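Local structure of nicotinate phosphoribosyltransferase (Vibrio cholerae, 4HL7) at residues N177-T182 against D330-L335; D56-E61 against M136-E141; V250-W255 against N278-H283; A87-S92 against S124-I129. The protein probably catalyses the ATP-coupled formation of nicotinate mononucleotide from nicotinate and phosphoribosyl pyrophosphate in NAD biosynthesis. One frame throughout, in Å; residues are numbered along the deposited sequence.

Contact 1. Residues N177-T182 against D330-L335; sequences NNFSLT and DQALEL
The edge of the F179 ring points at A332, whose CB lies close to the ring plane. The distance is 4.0 Å, from CE1 of F179 to CB of A332. L333 comes to the neighbouring ring carbon on a slant, with its CD2 3.9 Å from F179 CD1. The contact belongs to the alpha/beta barrel part of the enzyme. F179 sits on the loop that leads into strand 181-183. A332 and L333 belong to helix 329-339, which links strands 320-323 and 344-349. These two strands are parallel neighbours, so the helix is the crossover of a beta-alpha-beta unit. Strand 181-183 lies on the other side of 344-349, and the contact joins the helix to the loop that enters strand 181-183.

The F179 side chain is extended from the backbone, with CG anti to its N (chi1 177°). This carries the CD1 and CE1 side of the ring to the helix. A332 offers its methyl directly. L333 has CG anti to the carbonyl carbon (chi1 -64°), and its CD2 branch makes the touch. The contact is wholly apolar, and all three residues are buried.

Helix 155-174 also packs here. L167 touches F179, and I171 touches L333. F347 of strand 344-349 touches A332, so the helix packs onto the sheet as well as onto the loop. N178 adds a polar tie beside the ring. Its ND2 is hydrogen-bonded to the backbone O of C336, one residue beyond segment 330-335.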
# COMPACT_ATOMS: atom_id res chain seq x y z
N ASN A 177 17.04 19.93 6.12
CA ASN A 177 17.60 18.98 7.07
C ASN A 177 16.58 17.93 7.52
O ASN A 177 16.87 17.12 8.42
CB ASN A 177 18.21 19.73 8.26
CG ASN A 177 17.19 20.53 9.02
OD1 ASN A 177 16.01 20.18 9.06
ND2 ASN A 177 17.65 21.62 9.64
N ASN A 178 15.41 17.90 6.86
CA ASN A 178 14.30 17.02 7.27
C ASN A 178 13.82 16.06 6.16
O ASN A 178 12.70 15.50 6.25
CB ASN A 178 13.09 17.79 7.90
CG ASN A 178 12.41 18.79 6.93
OD1 ASN A 178 13.07 19.32 6.01
ND2 ASN A 178 11.19 19.14 7.20
N PHE A 179 14.66 15.84 5.14
CA PHE A 179 14.27 14.85 4.12
C PHE A 179 14.40 13.43 4.73
O PHE A 179 15.43 13.09 5.34
CB PHE A 179 15.15 14.97 2.86
CG PHE A 179 14.83 13.92 1.81
CD1 PHE A 179 13.65 14.01 1.02
CD2 PHE A 179 15.65 12.82 1.65
CE1 PHE A 179 13.34 13.02 0.09
CE2 PHE A 179 15.38 11.84 0.68
CZ PHE A 179 14.20 11.93 -0.08
N SER A 180 13.35 12.63 4.58
CA SER A 180 13.31 11.25 5.11
C SER A 180 12.51 10.39 4.10
O SER A 180 11.44 10.81 3.66
CB SER A 180 12.51 11.25 6.39
OG SER A 180 12.45 9.92 6.86
N LEU A 181 13.03 9.20 3.77
CA LEU A 181 12.46 8.40 2.69
C LEU A 181 12.05 7.03 3.26
O LEU A 181 12.84 6.39 3.98
CB LEU A 181 13.54 8.22 1.57
CG LEU A 181 13.14 7.45 0.31
CD1 LEU A 181 11.90 8.09 -0.31
CD2 LEU A 181 14.25 7.46 -0.72
N THR A 182 10.81 6.63 3.01
CA THR A 182 10.40 5.27 3.36
C THR A 182 10.12 4.54 2.04
O THR A 182 9.25 4.96 1.24
CB THR A 182 9.14 5.26 4.20
OG1 THR A 182 9.39 5.97 5.44
CG2 THR A 182 8.79 3.81 4.58
N ASP A 330 11.18 16.04 -6.12
CA ASP A 330 10.92 17.46 -6.09
C ASP A 330 9.66 17.82 -5.30
O ASP A 330 9.60 18.83 -4.60
CB ASP A 330 10.96 18.08 -7.51
CG ASP A 330 12.36 18.05 -8.07
OD1 ASP A 330 13.25 18.68 -7.44
OD2 ASP A 330 12.61 17.36 -9.06
N GLN A 331 8.64 17.00 -5.42
CA GLN A 331 7.47 17.17 -4.53
C GLN A 331 7.86 17.02 -3.01
O GLN A 331 7.39 17.77 -2.13
CB GLN A 331 6.43 16.11 -4.88
CG GLN A 331 5.62 16.34 -6.17
CD GLN A 331 4.54 15.23 -6.35
OE1 GLN A 331 3.64 15.10 -5.53
NE2 GLN A 331 4.66 14.42 -7.39
N ALA A 332 8.72 16.07 -2.74
CA ALA A 332 9.09 15.76 -1.36
C ALA A 332 9.84 16.97 -0.78
O ALA A 332 9.52 17.44 0.33
CB ALA A 332 9.91 14.51 -1.30
N LEU A 333 10.78 17.52 -1.58
CA LEU A 333 11.58 18.67 -1.05
C LEU A 333 10.70 19.88 -0.75
O LEU A 333 10.93 20.62 0.22
CB LEU A 333 12.75 19.03 -1.96
CG LEU A 333 13.83 17.95 -2.11
CD1 LEU A 333 15.00 18.40 -3.05
CD2 LEU A 333 14.37 17.43 -0.77
N GLU A 334 9.71 20.12 -1.60
CA GLU A 334 8.73 21.19 -1.36
C GLU A 334 8.00 20.99 -0.03
O GLU A 334 7.72 21.97 0.73
CB GLU A 334 7.71 21.24 -2.51
CG GLU A 334 6.76 22.40 -2.44
CD GLU A 334 5.68 22.36 -3.52
OE1 GLU A 334 5.11 23.44 -3.75
OE2 GLU A 334 5.39 21.26 -4.10
N LEU A 335 7.61 19.74 0.23
CA LEU A 335 6.91 19.41 1.48
C LEU A 335 7.86 19.57 2.66
O LEU A 335 7.43 20.04 3.73
CB LEU A 335 6.31 17.99 1.40
CG LEU A 335 5.01 18.05 0.58
CD1 LEU A 335 4.62 16.63 0.14
CD2 LEU A 335 3.85 18.68 1.32

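Contact 2. Residues D56-E61 against M136-E141; sequences DAIRQE and MAIVSE
I58 and E61 of helix 52-64 pack against V139 and I138 of helix 131-147. This is a roughly antiparallel helix pair in the N-terminal domain. The short axes come within 9.7 Å, at 145° between their directions. The two helices lie by the antiparallel sheet, which includes the late strand 372-380. L117 touches I58, while I119 and I373 touch V139.

I58 has CG1 anti to the carbonyl carbon (chi1 -68°), and the chain then runs on extended to CD1. That methyl meets both branches of V139, at 3.9 Å from CG1 and from CG2. The two side chains meet at a slant. I58 CG2 is held more loosely, 4.2 Å from V139 CG2 and 4.3 Å from I138 CG2.

E61 takes part through its aliphatic root. Its CG is anti to the carbonyl carbon, and the chain bends at chi2 (-65°). CB bears the contact, and the carboxylate plays no part in it. V142, one turn on from I138, touches I58 and E61 as well. CG1, CG2 and CD1 of I138 all lie near E61, CD1 nearest its backbone O. The tightest approach of the pair is I138 CG2 to E61 CB, at 3.5 Å.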
# COMPACT_ATOMS: atom_id res chain seq x y z
N ASP A 56 -1.59 -16.36 -18.95
CA ASP A 56 -0.91 -17.69 -18.76
C ASP A 56 0.20 -17.74 -17.70
O ASP A 56 0.16 -18.59 -16.77
CB ASP A 56 -0.39 -18.28 -20.08
CG ASP A 56 -1.32 -19.34 -20.68
OD1 ASP A 56 -2.40 -19.62 -20.11
OD2 ASP A 56 -0.98 -19.90 -21.75
N ALA A 57 1.17 -16.83 -17.81
CA ALA A 57 2.28 -16.77 -16.85
C ALA A 57 1.84 -16.24 -15.49
O ALA A 57 2.37 -16.65 -14.45
CB ALA A 57 3.47 -15.96 -17.39
N ILE A 58 0.84 -15.38 -15.48
CA ILE A 58 0.33 -14.96 -14.20
C ILE A 58 -0.27 -16.16 -13.47
O ILE A 58 -0.05 -16.35 -12.28
CB ILE A 58 -0.68 -13.83 -14.34
CG1 ILE A 58 0.05 -12.59 -14.84
CG2 ILE A 58 -1.39 -13.55 -13.01
CD1 ILE A 58 -0.88 -11.46 -15.26
N ARG A 59 -1.00 -17.01 -14.20
CA ARG A 59 -1.67 -18.17 -13.57
C ARG A 59 -0.64 -19.05 -12.95
O ARG A 59 -0.82 -19.57 -11.86
CB ARG A 59 -2.37 -18.97 -14.63
CG ARG A 59 -3.78 -19.32 -14.32
CD ARG A 59 -4.41 -19.66 -15.65
NE ARG A 59 -5.75 -19.14 -15.70
CZ ARG A 59 -6.33 -18.75 -16.80
NH1 ARG A 59 -5.68 -18.80 -17.95
NH2 ARG A 59 -7.57 -18.29 -16.74
N GLN A 60 0.46 -19.22 -13.67
CA GLN A 60 1.48 -20.14 -13.23
C GLN A 60 2.11 -19.63 -11.93
O GLN A 60 2.37 -20.39 -11.00
CB GLN A 60 2.52 -20.33 -14.33
CG GLN A 60 3.71 -21.17 -13.90
CD GLN A 60 4.65 -21.40 -15.06
OE1 GLN A 60 4.45 -20.86 -16.15
NE2 GLN A 60 5.67 -22.23 -14.84
N GLU A 61 2.39 -18.33 -11.90
CA GLU A 61 3.02 -17.69 -10.74
C GLU A 61 2.13 -17.70 -9.57
O GLU A 61 2.61 -17.88 -8.45
CB GLU A 61 3.38 -16.25 -11.08
CG GLU A 61 4.41 -16.23 -12.19
CD GLU A 61 5.72 -16.85 -11.76
OE1 GLU A 61 6.03 -16.82 -10.54
OE2 GLU A 61 6.45 -17.34 -12.62
N MSE A 136 0.08 -8.30 -6.98
CA MSE A 136 0.43 -7.05 -7.76
C MSE A 136 1.82 -7.15 -8.28
O MSE A 136 2.04 -6.85 -9.44
CB MSE A 136 0.19 -5.81 -6.88
CG MSE A 136 -1.28 -5.69 -6.71
SE MSE A 136 -1.59 -4.20 -5.42
CE MSE A 136 -1.08 -2.71 -6.62
N ALA A 137 2.76 -7.70 -7.47
CA ALA A 137 4.20 -7.82 -7.87
C ALA A 137 4.40 -8.80 -8.99
O ALA A 137 5.27 -8.61 -9.88
CB ALA A 137 5.09 -8.18 -6.68
N ILE A 138 3.59 -9.85 -8.94
CA ILE A 138 3.61 -10.88 -9.96
C ILE A 138 3.09 -10.28 -11.28
O ILE A 138 3.71 -10.44 -12.29
CB ILE A 138 2.72 -12.08 -9.53
CG1 ILE A 138 3.50 -12.98 -8.53
CG2 ILE A 138 2.28 -12.89 -10.78
CD1 ILE A 138 2.57 -13.92 -7.74
N VAL A 139 1.92 -9.65 -11.25
CA VAL A 139 1.37 -9.09 -12.50
C VAL A 139 2.32 -8.04 -13.10
O VAL A 139 2.60 -8.08 -14.27
CB VAL A 139 -0.03 -8.47 -12.34
CG1 VAL A 139 -0.54 -7.87 -13.66
CG2 VAL A 139 -1.04 -9.54 -11.88
N SER A 140 2.83 -7.15 -12.25
CA SER A 140 3.88 -6.20 -12.69
C SER A 140 5.06 -6.84 -13.35
O SER A 140 5.39 -6.48 -14.51
CB SER A 140 4.33 -5.27 -11.53
OG SER A 140 5.13 -4.22 -12.08
N GLU A 141 5.69 -7.79 -12.67
CA GLU A 141 6.91 -8.41 -13.18
C GLU A 141 6.71 -9.33 -14.41
O GLU A 141 7.61 -9.42 -15.26
CB GLU A 141 7.69 -9.15 -12.08
CG GLU A 141 8.99 -9.70 -12.65
CD GLU A 141 10.03 -10.06 -11.64
OE1 GLU A 141 10.99 -10.76 -12.04
OE2 GLU A 141 9.89 -9.70 -10.45

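Contact 3. Residues V250-W255 against N278-H283; sequences VALERW and NDFNRH
L252 packs against an inverse gamma turn, with F280 at its centre. The turn separates two short helices, 273-279 and 282-287. Its closing bond, N281 N to D279 O, is weak at 2.9 Å. F280 is the first residue to leave helical geometry, and N281 is already the N-cap of the next helix. The OD1 of N281 caps the backbone N of L284.

The CB of L252 points at the turn, and its CD1 methyl does the touching, 4.2 Å from CD1 of F280. The methyl meets the ring obliquely. The same CD1 is 4.4 Å from CB of D279. Both contacts are loose and made by carbon atoms. The carboxylate of D279 is engaged elsewhere, with OD2 bonded to NE2 of Q248 on the helix of L252.

F235 and L284 also touch L252, which is buried among helices. The ring of F280 also meets that of F276, with the planes about 35° apart. The carbonyl of F280 is bound by NE2 of H308.

Helices 273-279 and 282-287 together connect strands 265-267 and 290-293, which are parallel neighbours. The turn is thus a kink in the helical arm of a beta-alpha-beta crossover of the alpha/beta barrel.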
# COMPACT_ATOMS: atom_id res chain seq x y z
N VAL A 250 -14.00 2.52 15.59
CA VAL A 250 -13.71 1.17 16.14
C VAL A 250 -12.42 0.62 15.53
O VAL A 250 -11.59 0.01 16.23
CB VAL A 250 -14.88 0.19 15.94
CG1 VAL A 250 -14.41 -1.24 16.20
CG2 VAL A 250 -16.10 0.64 16.81
N ALA A 251 -12.22 0.84 14.22
CA ALA A 251 -11.01 0.33 13.57
C ALA A 251 -9.78 1.02 14.20
O ALA A 251 -8.75 0.37 14.48
CB ALA A 251 -11.06 0.60 12.07
N LEU A 252 -9.89 2.35 14.45
CA LEU A 252 -8.74 3.01 15.18
C LEU A 252 -8.47 2.40 16.57
O LEU A 252 -7.31 2.13 16.92
CB LEU A 252 -8.94 4.55 15.31
CG LEU A 252 -8.99 5.37 13.98
CD1 LEU A 252 -9.61 6.71 14.24
CD2 LEU A 252 -7.52 5.53 13.50
N GLU A 253 -9.51 2.19 17.36
CA GLU A 253 -9.36 1.63 18.68
C GLU A 253 -8.80 0.22 18.63
O GLU A 253 -7.95 -0.15 19.44
CB GLU A 253 -10.75 1.66 19.39
CG GLU A 253 -11.16 3.12 19.62
CD GLU A 253 -12.56 3.19 20.19
OE1 GLU A 253 -13.34 2.30 19.89
OE2 GLU A 253 -12.85 4.14 20.92
N ARG A 254 -9.29 -0.60 17.71
CA ARG A 254 -8.94 -2.01 17.72
C ARG A 254 -7.52 -2.24 17.22
O ARG A 254 -6.91 -3.23 17.56
CB ARG A 254 -9.91 -2.80 16.86
CG ARG A 254 -11.23 -2.96 17.63
CD ARG A 254 -11.92 -4.27 17.36
NE ARG A 254 -12.48 -4.81 18.61
CZ ARG A 254 -13.08 -5.99 18.69
NH1 ARG A 254 -13.25 -6.72 17.60
NH2 ARG A 254 -13.56 -6.42 19.87
N TRP A 255 -6.98 -1.33 16.41
CA TRP A 255 -5.56 -1.46 16.05
C TRP A 255 -4.70 -1.42 17.32
O TRP A 255 -3.75 -2.17 17.49
CB TRP A 255 -5.12 -0.34 15.08
CG TRP A 255 -3.71 -0.54 14.58
CD1 TRP A 255 -2.52 0.05 15.02
CD2 TRP A 255 -3.31 -1.51 13.57
NE1 TRP A 255 -1.42 -0.48 14.30
CE2 TRP A 255 -1.87 -1.38 13.39
CE3 TRP A 255 -3.99 -2.43 12.80
CZ2 TRP A 255 -1.16 -2.17 12.48
CZ3 TRP A 255 -3.27 -3.20 11.87
CH2 TRP A 255 -1.89 -3.05 11.72
N ASN A 278 -13.32 14.08 13.17
CA ASN A 278 -14.37 13.86 14.15
C ASN A 278 -14.21 12.58 14.94
O ASN A 278 -14.70 12.49 16.08
CB ASN A 278 -15.77 13.84 13.52
CG ASN A 278 -16.20 15.21 13.07
OD1 ASN A 278 -15.62 16.22 13.52
ND2 ASN A 278 -17.20 15.27 12.18
N ASP A 279 -13.52 11.60 14.37
CA ASP A 279 -13.28 10.34 15.10
C ASP A 279 -11.99 10.34 15.92
O ASP A 279 -11.87 9.60 16.90
CB ASP A 279 -13.27 9.13 14.10
CG ASP A 279 -14.68 8.77 13.60
OD1 ASP A 279 -15.72 9.09 14.27
OD2 ASP A 279 -14.77 8.19 12.53
N PHE A 280 -11.05 11.17 15.52
CA PHE A 280 -9.65 11.07 16.01
C PHE A 280 -9.55 11.90 17.29
O PHE A 280 -9.00 13.00 17.28
CB PHE A 280 -8.70 11.56 14.92
CG PHE A 280 -7.23 11.09 15.07
CD1 PHE A 280 -6.90 9.75 15.32
CD2 PHE A 280 -6.20 12.01 14.88
CE1 PHE A 280 -5.57 9.37 15.44
CE2 PHE A 280 -4.87 11.64 15.01
CZ PHE A 280 -4.54 10.29 15.25
N ASN A 281 -10.16 11.37 18.39
CA ASN A 281 -10.24 12.14 19.62
C ASN A 281 -8.88 12.21 20.36
O ASN A 281 -7.84 11.70 19.93
CB ASN A 281 -11.33 11.57 20.52
CG ASN A 281 -11.10 10.13 20.86
OD1 ASN A 281 -10.01 9.75 21.22
ND2 ASN A 281 -12.16 9.31 20.77
N ARG A 282 -8.88 12.88 21.50
CA ARG A 282 -7.64 13.21 22.14
C ARG A 282 -6.89 11.92 22.55
O ARG A 282 -5.66 11.81 22.37
CB ARG A 282 -7.90 14.14 23.37
CG ARG A 282 -6.60 14.71 23.95
CD ARG A 282 -6.79 15.80 25.02
NE ARG A 282 -7.08 15.13 26.25
CZ ARG A 282 -6.12 14.62 27.03
NH1 ARG A 282 -6.45 13.96 28.14
NH2 ARG A 282 -4.83 14.76 26.66
N HIS A 283 -7.65 10.92 23.02
CA HIS A 283 -7.01 9.67 23.46
C HIS A 283 -6.39 8.94 22.27
O HIS A 283 -5.22 8.54 22.35
CB HIS A 283 -7.96 8.84 24.32
CG HIS A 283 -8.39 9.54 25.65
ND1 HIS A 283 -9.63 9.40 26.17
CD2 HIS A 283 -7.74 10.46 26.45
CE1 HIS A 283 -9.71 10.09 27.31
NE2 HIS A 283 -8.56 10.77 27.48

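Contact 4. Residues A87-S92 against S124-I129; sequences ATFLQS and SWRDTI
A short, capped helix in the N-terminal domain sends R126 across to F89 and S92 of helix 87-93. The short helix, 125-128, follows strand 116-122 of the antiparallel sheet. S124 is its N-cap, and its OG accepts from D127 N at 3.0 Å.

R126 reaches over with an extended chain. CG is anti to the backbone N (chi1 -176°), and the chain stays long as far as NE. The guanidinium then passes F89, the two side chains running in opposite directions. The ring and guanidinium planes are 74° apart, and NH2 is 4.2 Å from CE1 of F89.

S92 OG lies at the guanidinium edge. Its 2.5 Å approach to R126 NH2 is too short to rely on and has a poor angle. This hydroxyl donates to F89 O in its own helix, at 2.9 Å.

Several partners fix the guanidinium. NE bonds to ND1 of H31 on helix 21-33, and the H31 ring also meets F89 edge-to-face. NH1 forms a salt bridge with D127 OD2, at 3.3 Å. The carboxylate oxygen is in the guanidinium plane, so this bond probably helps fix the rotation of the group. Water 1 joins the two helices. It accepts from R126 NH1 at 2.9 Å and donates to S92 O at 2.8 Å.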
# COMPACT_ATOMS: atom_id res chain seq x y z
N ALA A 87 3.77 -14.18 19.89
CA ALA A 87 4.33 -15.54 19.72
C ALA A 87 3.29 -16.58 19.21
O ALA A 87 3.63 -17.47 18.40
CB ALA A 87 4.96 -16.00 21.02
N THR A 88 2.06 -16.53 19.74
CA THR A 88 1.00 -17.45 19.31
C THR A 88 0.67 -17.26 17.84
O THR A 88 0.48 -18.25 17.10
CB THR A 88 -0.32 -17.34 20.13
OG1 THR A 88 -0.75 -15.97 20.19
CG2 THR A 88 -0.10 -17.91 21.57
N PHE A 89 0.61 -16.01 17.40
CA PHE A 89 0.38 -15.76 15.96
C PHE A 89 1.55 -16.28 15.12
O PHE A 89 1.34 -16.93 14.08
CB PHE A 89 0.08 -14.27 15.66
CG PHE A 89 0.14 -13.94 14.19
CD1 PHE A 89 -0.89 -14.39 13.30
CD2 PHE A 89 1.18 -13.20 13.68
CE1 PHE A 89 -0.85 -14.04 11.95
CE2 PHE A 89 1.24 -12.91 12.30
CZ PHE A 89 0.21 -13.30 11.46
N LEU A 90 2.78 -16.00 15.55
CA LEU A 90 3.93 -16.43 14.73
C LEU A 90 4.00 -17.96 14.67
O LEU A 90 4.39 -18.52 13.64
CB LEU A 90 5.25 -15.89 15.27
CG LEU A 90 5.37 -14.35 15.11
CD1 LEU A 90 6.69 -13.77 15.55
CD2 LEU A 90 5.24 -14.03 13.61
N GLN A 91 3.67 -18.62 15.79
CA GLN A 91 3.63 -20.11 15.77
C GLN A 91 2.61 -20.66 14.75
O GLN A 91 2.90 -21.65 14.06
CB GLN A 91 3.43 -20.70 17.20
CG GLN A 91 4.70 -20.52 18.02
N SER A 92 1.47 -19.99 14.62
CA SER A 92 0.45 -20.37 13.64
C SER A 92 0.95 -20.22 12.18
O SER A 92 0.57 -21.00 11.31
CB SER A 92 -0.91 -19.69 13.91
OG SER A 92 -1.01 -18.41 13.30
N SER A 124 -11.25 -16.46 3.84
CA SER A 124 -11.15 -15.72 5.10
C SER A 124 -10.24 -14.52 4.93
O SER A 124 -9.28 -14.54 4.16
CB SER A 124 -10.65 -16.59 6.27
OG SER A 124 -9.29 -16.90 6.16
N TRP A 125 -10.52 -13.49 5.67
CA TRP A 125 -9.67 -12.30 5.67
C TRP A 125 -8.27 -12.65 6.12
O TRP A 125 -7.30 -12.25 5.47
CB TRP A 125 -10.35 -11.27 6.59
CG TRP A 125 -9.89 -9.86 6.38
CD1 TRP A 125 -9.08 -9.33 5.36
CD2 TRP A 125 -10.29 -8.73 7.21
NE1 TRP A 125 -8.95 -7.93 5.54
CE2 TRP A 125 -9.66 -7.53 6.61
CE3 TRP A 125 -11.08 -8.59 8.34
CZ2 TRP A 125 -9.82 -6.27 7.18
CZ3 TRP A 125 -11.26 -7.28 8.89
CH2 TRP A 125 -10.63 -6.17 8.32
N ARG A 126 -8.14 -13.49 7.17
CA ARG A 126 -6.79 -13.86 7.63
C ARG A 126 -6.00 -14.65 6.53
O ARG A 126 -4.83 -14.45 6.38
CB ARG A 126 -6.89 -14.71 8.88
CG ARG A 126 -5.53 -15.09 9.51
CD ARG A 126 -5.68 -16.44 10.23
NE ARG A 126 -4.47 -16.78 10.98
CZ ARG A 126 -3.54 -17.64 10.60
NH1 ARG A 126 -3.67 -18.35 9.48
NH2 ARG A 126 -2.50 -17.81 11.38
N ASP A 127 -6.66 -15.51 5.80
CA ASP A 127 -5.98 -16.36 4.85
C ASP A 127 -5.74 -15.75 3.47
O ASP A 127 -4.93 -16.30 2.67
CB ASP A 127 -6.69 -17.66 4.77
CG ASP A 127 -6.62 -18.42 6.14
OD1 ASP A 127 -7.33 -19.36 6.28
OD2 ASP A 127 -5.88 -17.98 7.06
N THR A 128 -6.38 -14.62 3.23
CA THR A 128 -6.28 -13.96 1.88
C THR A 128 -5.57 -12.61 1.94
O THR A 128 -5.22 -12.08 0.88
CB THR A 128 -7.63 -13.81 1.16
OG1 THR A 128 -8.52 -12.98 1.91
CG2 THR A 128 -8.29 -15.20 0.86
N ILE A 129 -5.41 -12.07 3.15
CA ILE A 129 -4.86 -10.70 3.24
C ILE A 129 -3.44 -10.58 2.64
O ILE A 129 -3.07 -9.55 2.10
CB ILE A 129 -4.92 -10.11 4.68
CG1 ILE A 129 -4.41 -8.64 4.65
CG2 ILE A 129 -4.09 -10.91 5.63
CD1 ILE A 129 -4.88 -7.81 5.78
O HOH W 1 -1.76 -20.52 9.90

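How the contacts relate
Contacts 1 and 3 lie in the barrel part of the chain, contacts 2 and 4 in the N-terminal domain. No two share an element, but helix 125-128 of contact 4 is followed in the chain by helix 131-147 of contact 2. Contacts 1 to 3 meet through carbon. Their touching residues are buried, except the partly exposed E61. Contact 4 differs, with a partly exposed arginine, a salt bridge inside segment 124-129 and a water bridging the two helices. Contacts 1 and 3 each involve a beta-alpha-beta crossover, one at a helix and one at a turn. Contacts 3 and 4 come within about 8 Å at their nearest atoms, although one lies in the barrel part and the other in the N-terminal domain.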